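Local coordinates for heme-binding protein A / AI-2 binding protein A (Helicobacter pylori SS1, PDB 6OFQ), which binds peptides in the periplasm, here the peptide STSA, and probably delivers them to an ABC transporter for uptake, at residues L312-A317 against A393-I398; G372-I377 against G399-I404; D118-F123 against I156-D161. All coordinates share one frame; numbering follows the deposited sequence.

Contact 1: residues L312-A317 against A393-I398; sequences LAINHA and ASLAKI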
loop_
_atom_site.group_PDB
_atom_site.type_symbol
_atom_site.label_atom_id
_atom_site.label_comp_id
_atom_site.label_asym_id
_atom_site.label_seq_id
_atom_site.Cartn_x
_atom_site.Cartn_y
_atom_site.Cartn_z
ATOM N N LEU A 312 21.994 13.966 7.616
ATOM C CA LEU A 312 22.736 14.249 6.420
ATOM C C LEU A 312 23.989 13.388 6.321
ATOM O O LEU A 312 24.304 12.893 5.253
ATOM C CB LEU A 312 23.048 15.743 6.309
ATOM C CG LEU A 312 21.848 16.641 6.066
ATOM C CD1 LEU A 312 22.218 18.081 6.328
ATOM C CD2 LEU A 312 21.364 16.524 4.635
ATOM N N ALA A 313 24.681 13.195 7.437
ATOM C CA ALA A 313 25.883 12.363 7.383
ATOM C C ALA A 313 25.569 10.961 6.892
ATOM O O ALA A 313 26.230 10.409 6.016
ATOM C CB ALA A 313 26.462 12.340 8.785
ATOM N N ILE A 314 24.495 10.420 7.443
ATOM C CA ILE A 314 24.018 9.063 7.086
ATOM C C ILE A 314 23.643 9.042 5.604
ATOM O O ILE A 314 24.064 8.111 4.895
ATOM C CB ILE A 314 22.834 8.646 7.966
ATOM C CG1 ILE A 314 23.303 8.390 9.414
ATOM C CG2 ILE A 314 22.123 7.395 7.426
ATOM C CD1 ILE A 314 22.231 8.167 10.455
ATOM N N ASN A 315 22.971 10.087 5.097
ATOM C CA ASN A 315 22.655 10.208 3.674
ATOM C C ASN A 315 23.886 10.183 2.790
ATOM O O ASN A 315 23.875 9.525 1.755
ATOM C CB ASN A 315 21.799 11.437 3.377
ATOM C CG ASN A 315 20.281 11.221 3.578
ATOM O OD1 ASN A 315 19.499 11.182 2.592
ATOM N ND2 ASN A 315 19.804 11.284 4.791
ATOM N N HIS A 316 24.960 10.856 3.199
ATOM C CA HIS A 316 26.182 10.920 2.404
ATOM C C HIS A 316 27.040 9.676 2.554
ATOM O O HIS A 316 28.041 9.536 1.843
ATOM C CB HIS A 316 27.016 12.155 2.783
ATOM C CG HIS A 316 26.456 13.474 2.354
ATOM N ND1 HIS A 316 26.338 13.847 1.042
ATOM C CD2 HIS A 316 25.874 14.460 3.074
ATOM C CE1 HIS A 316 25.755 15.034 0.961
ATOM N NE2 HIS A 316 25.445 15.419 2.188
ATOM N N ALA A 317 26.748 8.805 3.511
ATOM C CA ALA A 317 27.572 7.626 3.810
ATOM C C ALA A 317 27.070 6.344 3.162
ATOM O O ALA A 317 27.780 5.345 3.149
ATOM C CB ALA A 317 27.718 7.394 5.300
ATOM N N ALA A 393 27.339 -1.950 7.030
ATOM C CA ALA A 393 28.744 -1.824 6.593
ATOM C C ALA A 393 29.029 -0.390 6.180
ATOM O O ALA A 393 30.086 0.155 6.495
ATOM C CB ALA A 393 29.038 -2.661 5.372
ATOM N N SER A 394 28.052 0.230 5.524
ATOM C CA SER A 394 28.263 1.614 5.074
ATOM C C SER A 394 28.389 2.530 6.289
ATOM O O SER A 394 29.286 3.396 6.318
ATOM C CB SER A 394 27.010 2.075 4.327
ATOM O OG SER A 394 26.784 1.370 3.126
ATOM N N LEU A 395 27.508 2.408 7.276
ATOM C CA LEU A 395 27.564 3.255 8.448
ATOM C C LEU A 395 28.716 2.989 9.398
ATOM O O LEU A 395 29.207 3.924 10.035
ATOM C CB LEU A 395 26.211 3.391 9.118
ATOM C CG LEU A 395 25.048 3.854 8.219
ATOM C CD1 LEU A 395 23.855 3.954 9.185
ATOM C CD2 LEU A 395 25.361 5.140 7.507
ATOM N N ALA A 396 29.243 1.762 9.408
ATOM C CA ALA A 396 30.442 1.537 10.209
ATOM C C ALA A 396 31.625 2.339 9.672
ATOM O O ALA A 396 32.440 2.665 10.557
ATOM C CB ALA A 396 30.807 0.069 10.139
ATOM N N LYS A 397 31.646 2.709 8.407
ATOM C CA LYS A 397 32.707 3.533 7.848
ATOM C C LYS A 397 32.782 4.918 8.456
ATOM O O LYS A 397 33.813 5.561 8.349
ATOM C CB LYS A 397 32.659 3.589 6.337
ATOM C CG LYS A 397 32.867 2.227 5.743
ATOM C CD LYS A 397 32.770 2.174 4.229
ATOM C CE LYS A 397 33.187 0.761 3.826
ATOM N NZ LYS A 397 32.808 0.638 2.395
ATOM N N ILE A 398 31.686 5.401 9.037
ATOM C CA ILE A 398 31.702 6.682 9.723
ATOM C C ILE A 398 31.554 6.537 11.236
ATOM O O ILE A 398 31.226 7.463 11.971
ATOM C CB ILE A 398 30.654 7.626 9.060
ATOM C CG1 ILE A 398 29.195 7.202 9.358
ATOM C CG2 ILE A 398 30.963 7.815 7.599
ATOM C CD1 ILE A 398 28.204 8.317 9.018
#

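Contact 2: residues G372-I377 against G399-I404; sequences GFKTTI and GIDVKI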
loop_
_atom_site.group_PDB
_atom_site.type_symbol
_atom_site.label_atom_id
_atom_site.label_comp_id
_atom_site.label_asym_id
_atom_site.label_seq_id
_atom_site.Cartn_x
_atom_site.Cartn_y
_atom_site.Cartn_z
ATOM N N GLY A 372 31.279 8.588 16.346
ATOM C CA GLY A 372 30.028 7.906 16.031
ATOM C C GLY A 372 29.137 7.606 17.212
ATOM O O GLY A 372 29.181 8.271 18.244
ATOM N N PHE A 373 28.370 6.519 17.097
ATOM C CA PHE A 373 27.399 6.120 18.067
ATOM C C PHE A 373 26.892 4.706 17.763
ATOM O O PHE A 373 27.150 4.237 16.653
ATOM C CB PHE A 373 26.264 7.133 18.294
ATOM C CG PHE A 373 25.464 7.449 17.049
ATOM C CD1 PHE A 373 24.379 6.674 16.702
ATOM C CD2 PHE A 373 25.799 8.523 16.257
ATOM C CE1 PHE A 373 23.674 6.990 15.530
ATOM C CE2 PHE A 373 25.086 8.850 15.087
ATOM C CZ PHE A 373 24.007 8.076 14.729
ATOM N N LYS A 374 26.125 4.137 18.675
ATOM C CA LYS A 374 25.478 2.859 18.443
ATOM C C LYS A 374 23.986 3.069 18.139
ATOM O O LYS A 374 23.333 3.914 18.739
ATOM C CB LYS A 374 25.640 1.944 19.659
ATOM C CG LYS A 374 27.118 1.676 19.915
ATOM C CD LYS A 374 27.437 0.733 21.073
ATOM C CE LYS A 374 28.929 0.434 20.911
ATOM N NZ LYS A 374 29.634 -0.243 22.035
ATOM N N THR A 375 23.471 2.241 17.233
ATOM C CA THR A 375 22.055 2.271 16.867
ATOM C C THR A 375 21.582 0.911 16.375
ATOM O O THR A 375 22.389 -0.045 16.395
ATOM C CB THR A 375 21.834 3.392 15.847
ATOM O OG1 THR A 375 20.429 3.613 15.685
ATOM C CG2 THR A 375 22.417 3.057 14.496
ATOM N N THR A 376 20.321 0.818 15.959
ATOM C CA THR A 376 19.713 -0.435 15.595
ATOM C C THR A 376 18.962 -0.176 14.303
ATOM O O THR A 376 18.473 0.945 14.079
ATOM C CB THR A 376 18.760 -0.891 16.686
ATOM O OG1 THR A 376 19.536 -1.215 17.851
ATOM C CG2 THR A 376 18.002 -2.124 16.323
ATOM N N ILE A 377 18.962 -1.139 13.407
ATOM C CA ILE A 377 18.105 -1.110 12.222
ATOM C C ILE A 377 17.167 -2.281 12.329
ATOM O O ILE A 377 17.557 -3.413 12.642
ATOM C CB ILE A 377 18.909 -1.145 10.921
ATOM C CG1 ILE A 377 17.989 -0.895 9.709
ATOM C CG2 ILE A 377 19.685 -2.425 10.689
ATOM C CD1 ILE A 377 18.761 -0.615 8.449
ATOM N N GLY A 399 31.749 5.320 11.754
ATOM C CA GLY A 399 31.744 5.054 13.196
ATOM C C GLY A 399 30.383 4.805 13.830
ATOM O O GLY A 399 30.230 4.803 15.039
ATOM N N ILE A 400 29.375 4.533 13.001
ATOM C CA ILE A 400 28.043 4.230 13.526
ATOM C C ILE A 400 27.974 2.673 13.543
ATOM O O ILE A 400 27.961 2.087 12.455
ATOM C CB ILE A 400 26.901 4.878 12.703
ATOM C CG1 ILE A 400 26.945 6.404 12.860
ATOM C CG2 ILE A 400 25.560 4.340 13.175
ATOM C CD1 ILE A 400 26.118 7.096 11.789
ATOM N N ASP A 401 27.805 2.137 14.734
ATOM C CA ASP A 401 27.710 0.671 14.959
ATOM C C ASP A 401 26.235 0.297 14.977
ATOM O O ASP A 401 25.474 0.587 15.890
ATOM C CB ASP A 401 28.367 0.321 16.318
ATOM C CG ASP A 401 28.406 -1.179 16.634
ATOM O OD1 ASP A 401 28.143 -2.011 15.765
ATOM O OD2 ASP A 401 28.648 -1.530 17.807
ATOM N N VAL A 402 25.844 -0.345 13.884
ATOM C CA VAL A 402 24.457 -0.756 13.688
ATOM C C VAL A 402 24.175 -2.212 14.052
ATOM O O VAL A 402 24.784 -3.118 13.491
ATOM C CB VAL A 402 24.019 -0.556 12.227
ATOM C CG1 VAL A 402 22.562 -0.980 12.035
ATOM C CG2 VAL A 402 24.283 0.856 11.720
ATOM N N LYS A 403 23.281 -2.409 15.002
ATOM C CA LYS A 403 22.810 -3.746 15.310
ATOM C C LYS A 403 21.602 -4.026 14.427
ATOM O O LYS A 403 20.716 -3.155 14.315
ATOM C CB LYS A 403 22.432 -3.849 16.777
ATOM C CG LYS A 403 21.791 -5.160 17.242
ATOM C CD LYS A 403 21.064 -4.936 18.577
ATOM C CE LYS A 403 20.896 -6.180 19.437
ATOM N NZ LYS A 403 19.519 -6.748 19.383
ATOM N N ILE A 404 21.503 -5.245 13.878
ATOM C CA ILE A 404 20.410 -5.660 13.004
ATOM C C ILE A 404 19.409 -6.493 13.771
ATOM O O ILE A 404 19.770 -7.498 14.391
ATOM C CB ILE A 404 20.890 -6.437 11.781
ATOM C CG1 ILE A 404 21.833 -5.580 10.936
ATOM C CG2 ILE A 404 19.735 -6.951 10.941
ATOM C CD1 ILE A 404 22.548 -6.349 9.855
#

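Contact 3: residues D118-F123 against I156-D161; sequences DVLFSF and IEALDD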
loop_
_atom_site.group_PDB
_atom_site.type_symbol
_atom_site.label_atom_id
_atom_site.label_comp_id
_atom_site.label_asym_id
_atom_site.label_seq_id
_atom_site.Cartn_x
_atom_site.Cartn_y
_atom_site.Cartn_z
ATOM N N ASP A 118 -24.877 0.272 3.917
ATOM C CA ASP A 118 -23.598 -0.437 3.944
ATOM C C ASP A 118 -22.465 0.576 3.764
ATOM O O ASP A 118 -21.392 0.430 4.348
ATOM C CB ASP A 118 -23.514 -1.492 2.868
ATOM C CG ASP A 118 -24.682 -2.494 2.974
ATOM O OD1 ASP A 118 -24.684 -3.038 4.104
ATOM O OD2 ASP A 118 -25.396 -2.723 1.976
ATOM N N VAL A 119 -22.707 1.624 2.984
ATOM C CA VAL A 119 -21.741 2.734 2.864
ATOM C C VAL A 119 -21.607 3.455 4.196
ATOM O O VAL A 119 -20.527 3.725 4.670
ATOM C CB VAL A 119 -22.090 3.659 1.707
ATOM C CG1 VAL A 119 -21.043 4.737 1.543
ATOM C CG2 VAL A 119 -22.290 2.906 0.398
ATOM N N LEU A 120 -22.746 3.845 4.790
ATOM C CA LEU A 120 -22.767 4.450 6.106
ATOM C C LEU A 120 -22.049 3.575 7.088
ATOM O O LEU A 120 -21.205 4.057 7.825
ATOM C CB LEU A 120 -24.201 4.749 6.598
ATOM C CG LEU A 120 -25.006 5.777 5.802
ATOM C CD1 LEU A 120 -26.329 6.013 6.550
ATOM C CD2 LEU A 120 -24.218 7.071 5.720
ATOM N N PHE A 121 -22.342 2.275 7.152
ATOM C CA PHE A 121 -21.621 1.479 8.129
ATOM C C PHE A 121 -20.107 1.487 7.933
ATOM O O PHE A 121 -19.324 1.686 8.852
ATOM C CB PHE A 121 -22.076 0.032 7.979
ATOM C CG PHE A 121 -21.254 -0.965 8.809
ATOM C CD1 PHE A 121 -21.202 -0.905 10.186
ATOM C CD2 PHE A 121 -20.435 -1.868 8.158
ATOM C CE1 PHE A 121 -20.451 -1.791 10.929
ATOM C CE2 PHE A 121 -19.636 -2.732 8.917
ATOM C CZ PHE A 121 -19.621 -2.655 10.264
ATOM N N SER A 122 -19.702 1.341 6.678
ATOM C CA SER A 122 -18.284 1.174 6.349
ATOM C C SER A 122 -17.448 2.398 6.654
ATOM O O SER A 122 -16.304 2.272 7.046
ATOM C CB SER A 122 -18.165 0.759 4.887
ATOM O OG SER A 122 -18.781 -0.500 4.643
ATOM N N PHE A 123 -18.050 3.571 6.407
ATOM C CA PHE A 123 -17.391 4.842 6.672
ATOM C C PHE A 123 -17.579 5.317 8.102
ATOM O O PHE A 123 -16.644 5.744 8.746
ATOM C CB PHE A 123 -17.875 5.937 5.697
ATOM C CG PHE A 123 -17.308 5.870 4.289
ATOM C CD1 PHE A 123 -17.617 4.835 3.431
ATOM C CD2 PHE A 123 -16.535 6.904 3.814
ATOM C CE1 PHE A 123 -17.026 4.723 2.193
ATOM C CE2 PHE A 123 -16.004 6.819 2.571
ATOM C CZ PHE A 123 -16.340 5.811 1.728
ATOM N N ILE A 156 -21.786 12.606 6.139
ATOM C CA ILE A 156 -22.215 11.579 5.225
ATOM C C ILE A 156 -23.678 11.310 5.423
ATOM O O ILE A 156 -24.062 11.003 6.552
ATOM C CB ILE A 156 -21.413 10.272 5.350
ATOM C CG1 ILE A 156 -19.947 10.562 5.610
ATOM C CG2 ILE A 156 -21.705 9.348 4.200
ATOM C CD1 ILE A 156 -19.139 9.286 5.878
ATOM N N GLU A 157 -24.455 11.360 4.337
ATOM C CA GLU A 157 -25.909 11.195 4.407
ATOM C C GLU A 157 -26.348 10.165 3.398
ATOM O O GLU A 157 -25.955 10.231 2.223
ATOM C CB GLU A 157 -26.635 12.482 4.014
ATOM C CG GLU A 157 -26.344 13.688 4.872
ATOM C CD GLU A 157 -26.876 14.918 4.131
ATOM O OE1 GLU A 157 -26.183 15.569 3.299
ATOM O OE2 GLU A 157 -28.093 15.209 4.308
ATOM N N ALA A 158 -27.257 9.282 3.813
ATOM C CA ALA A 158 -28.022 8.432 2.897
ATOM C C ALA A 158 -29.289 9.206 2.532
ATOM O O ALA A 158 -30.209 9.316 3.341
ATOM C CB ALA A 158 -28.402 7.080 3.513
ATOM N N LEU A 159 -29.329 9.795 1.360
ATOM C CA LEU A 159 -30.476 10.588 0.938
ATOM C C LEU A 159 -31.615 9.648 0.574
ATOM O O LEU A 159 -32.777 10.061 0.766
ATOM C CB LEU A 159 -30.104 11.454 -0.279
ATOM C CG LEU A 159 -29.072 12.500 0.144
ATOM C CD1 LEU A 159 -28.649 13.297 -1.079
ATOM C CD2 LEU A 159 -29.489 13.368 1.317
ATOM N N ASP A 160 -31.347 8.436 0.077
ATOM C CA ASP A 160 -32.330 7.397 -0.021
ATOM C C ASP A 160 -31.523 6.091 0.004
ATOM O O ASP A 160 -30.323 6.135 0.268
ATOM C CB ASP A 160 -33.273 7.577 -1.227
ATOM C CG ASP A 160 -32.644 7.438 -2.594
ATOM O OD1 ASP A 160 -31.494 6.898 -2.706
ATOM O OD2 ASP A 160 -33.263 7.778 -3.672
ATOM N N ASP A 161 -32.141 4.965 -0.302
ATOM C CA ASP A 161 -31.425 3.717 -0.145
ATOM C C ASP A 161 -30.341 3.540 -1.216
ATOM O O ASP A 161 -29.502 2.636 -1.071
ATOM C CB ASP A 161 -32.381 2.525 -0.307
ATOM C CG ASP A 161 -33.335 2.363 0.850
ATOM O OD1 ASP A 161 -33.268 3.037 1.889
ATOM O OD2 ASP A 161 -34.230 1.532 0.645
#

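Contact 1: residues L312-A317 against A393-I398
A buried, largely apolar packing contact joins A313, I314 and A317, on the last turns of helix 308-317, to L395 of helix 386-396 and I398, a little farther along the chain, beside strand 400-407, whose I400 touches both I314 and L395. A317 is the hub. Its CB meets two branch tips of the other segment, 3.9 Å from L395 CD2 and 3.9 Å from I398 CD1. L395 reaches it because CG stands anti to the carbonyl carbon (chi1 -54°), which carries the CD2 methyl over to the other helix. The same CD2 also meets I314 CG2 at 3.9 Å, the two side chains roughly perpendicular. I398 CD1 also comes within 4.4 Å of A313 CB, while I398 CG2 rests near A317 CB. Next to this, S394 turns its CB toward the carbonyl oxygen of A317, with 3.6 Å between S394 CB and A317 O; its hydroxyl is hydrogen-bonded to F390 O within its own helix. L363 and L364 of helix 357-366 continue the apolar surface beyond A313 and I398. With no hydrogen bond or salt bridge crossing between the segments, their fit depends on methyl-to-methyl packing and the exclusion of water, and not on directional bonds.

Contact 2: residues G372-I377 against G399-I404
I400 runs from CB to tip alongside F373, the two side chains pointing the same way from neighbouring strands. Its CB lies near the carbonyl oxygen of F373. There the side chain forks: CG2 packs on T375 CG2 at 3.6 Å, and CG1, anti to the carbonyl carbon (chi1 -68°), moves over one face of the F373 ring. This is a CH-pi contact, with I400 CG1 4.0 Å from the centroid of the F373 ring and 20° off its normal. The tip, CD1, goes on to the rim of the ring and meets F373 CZ at 3.7 Å. Y304 stacks on the same phenyl ring, and L395 and I314 pack against I400 from the helices.

The two parallel strands are held in register by backbone hydrogen bonds whose donors alternate between them. D401 N donates to F373 O, T375 N to D401 O, and K403 N to T375 O, the last nearly straight at 174°. I377 N continues the series to K403 O at 2.8 Å, and I377 pairs onward with E405. At the start the F373 N to G399 O bond is longer, 3.3 Å, and bent. G399, with positive phi, is the C-prime residue of the Schellman motif ending helix 386-396. Farther along the F373 face, I377 CG2 presses on V402 CG1 at 3.5 Å, tighter than usual for two carbons. On the other face K374 and D401 lie side by side, their charges near but beyond salt-bridge distance. Two adjacent parallel strands, 373-380 and 400-407, connected through helix 386-396, form a classic beta-alpha-beta crossover, here within a mixed sheet of this type II periplasmic binding protein.

Contact 3: residues D118-F123 against I156-D161
L120 and F123 of helix 116-127 press against I156 of strand 153-160, and here the packing is close. I156 divides its branches between them. CG2, anti to the backbone N, meets L120 CD2 at 3.7 Å, while the longer arm ends with I156 CD1 3.6 Å from F123 CB. The two contacts differ in direction: L120 and I156 run alongside each other with their tips pointing opposite ways, whereas F123 stands nearly square to I156. I156 CD1 also approaches the F123 ring obliquely, near CD2. F166 of the adjacent strand 163-168 adds a second aromatic ring beside F123 and also touches I156.

Helix and strand run nearly antiparallel, at 158° between the short segments, with their axes 8.9 Å apart at closest approach. The helix packs along one face of a five-stranded antiparallel sheet, at the side where 153-160 is the outermost strand within the chain. V119, on the same helix, reaches I164 of the neighbouring strand 163-168.

Toward the outside the contact thins. L120 still spans to A158 through its other branch, with L120 CD1 3.8 Å from A158 CB, but the alanine offers a single methyl. E157 directs its CB away from the helix, as expected for alternate residues on a strand. Past A158 the chain turns a corner at L159; L159, D160 and D161 are exposed and make no contact with 118-123, though the D161 backbone bonds to that of A116 at the start of the helix. D160 OD1 turns back instead to its own hairpin, accepting a hydrogen bond from Y162 N and bonding T163 OG1.

Contacts 1 and 2 belong to one continuous piece of structure, with centres 10 Å apart. Helix 386-396 lies between strands 373-380 and 400-407 in the chain and supplies one half of contact 1, so the segments of the two contacts alternate in sequence. At the turn into 399-404, L395 O lies 3.0 Å from I400 N, a probable hydrogen bond, and the same leucine packs its CD1 on V402 CG2 at 4.0 Å. Contact 3 lies on the opposite side of the chain's centre, its centre 52 Å from that of contact 1 and 51 Å from that of contact 2. Nearest atoms of contacts 2 and 3 are still about 34 Å apart, and contact 3 touches neither of the others.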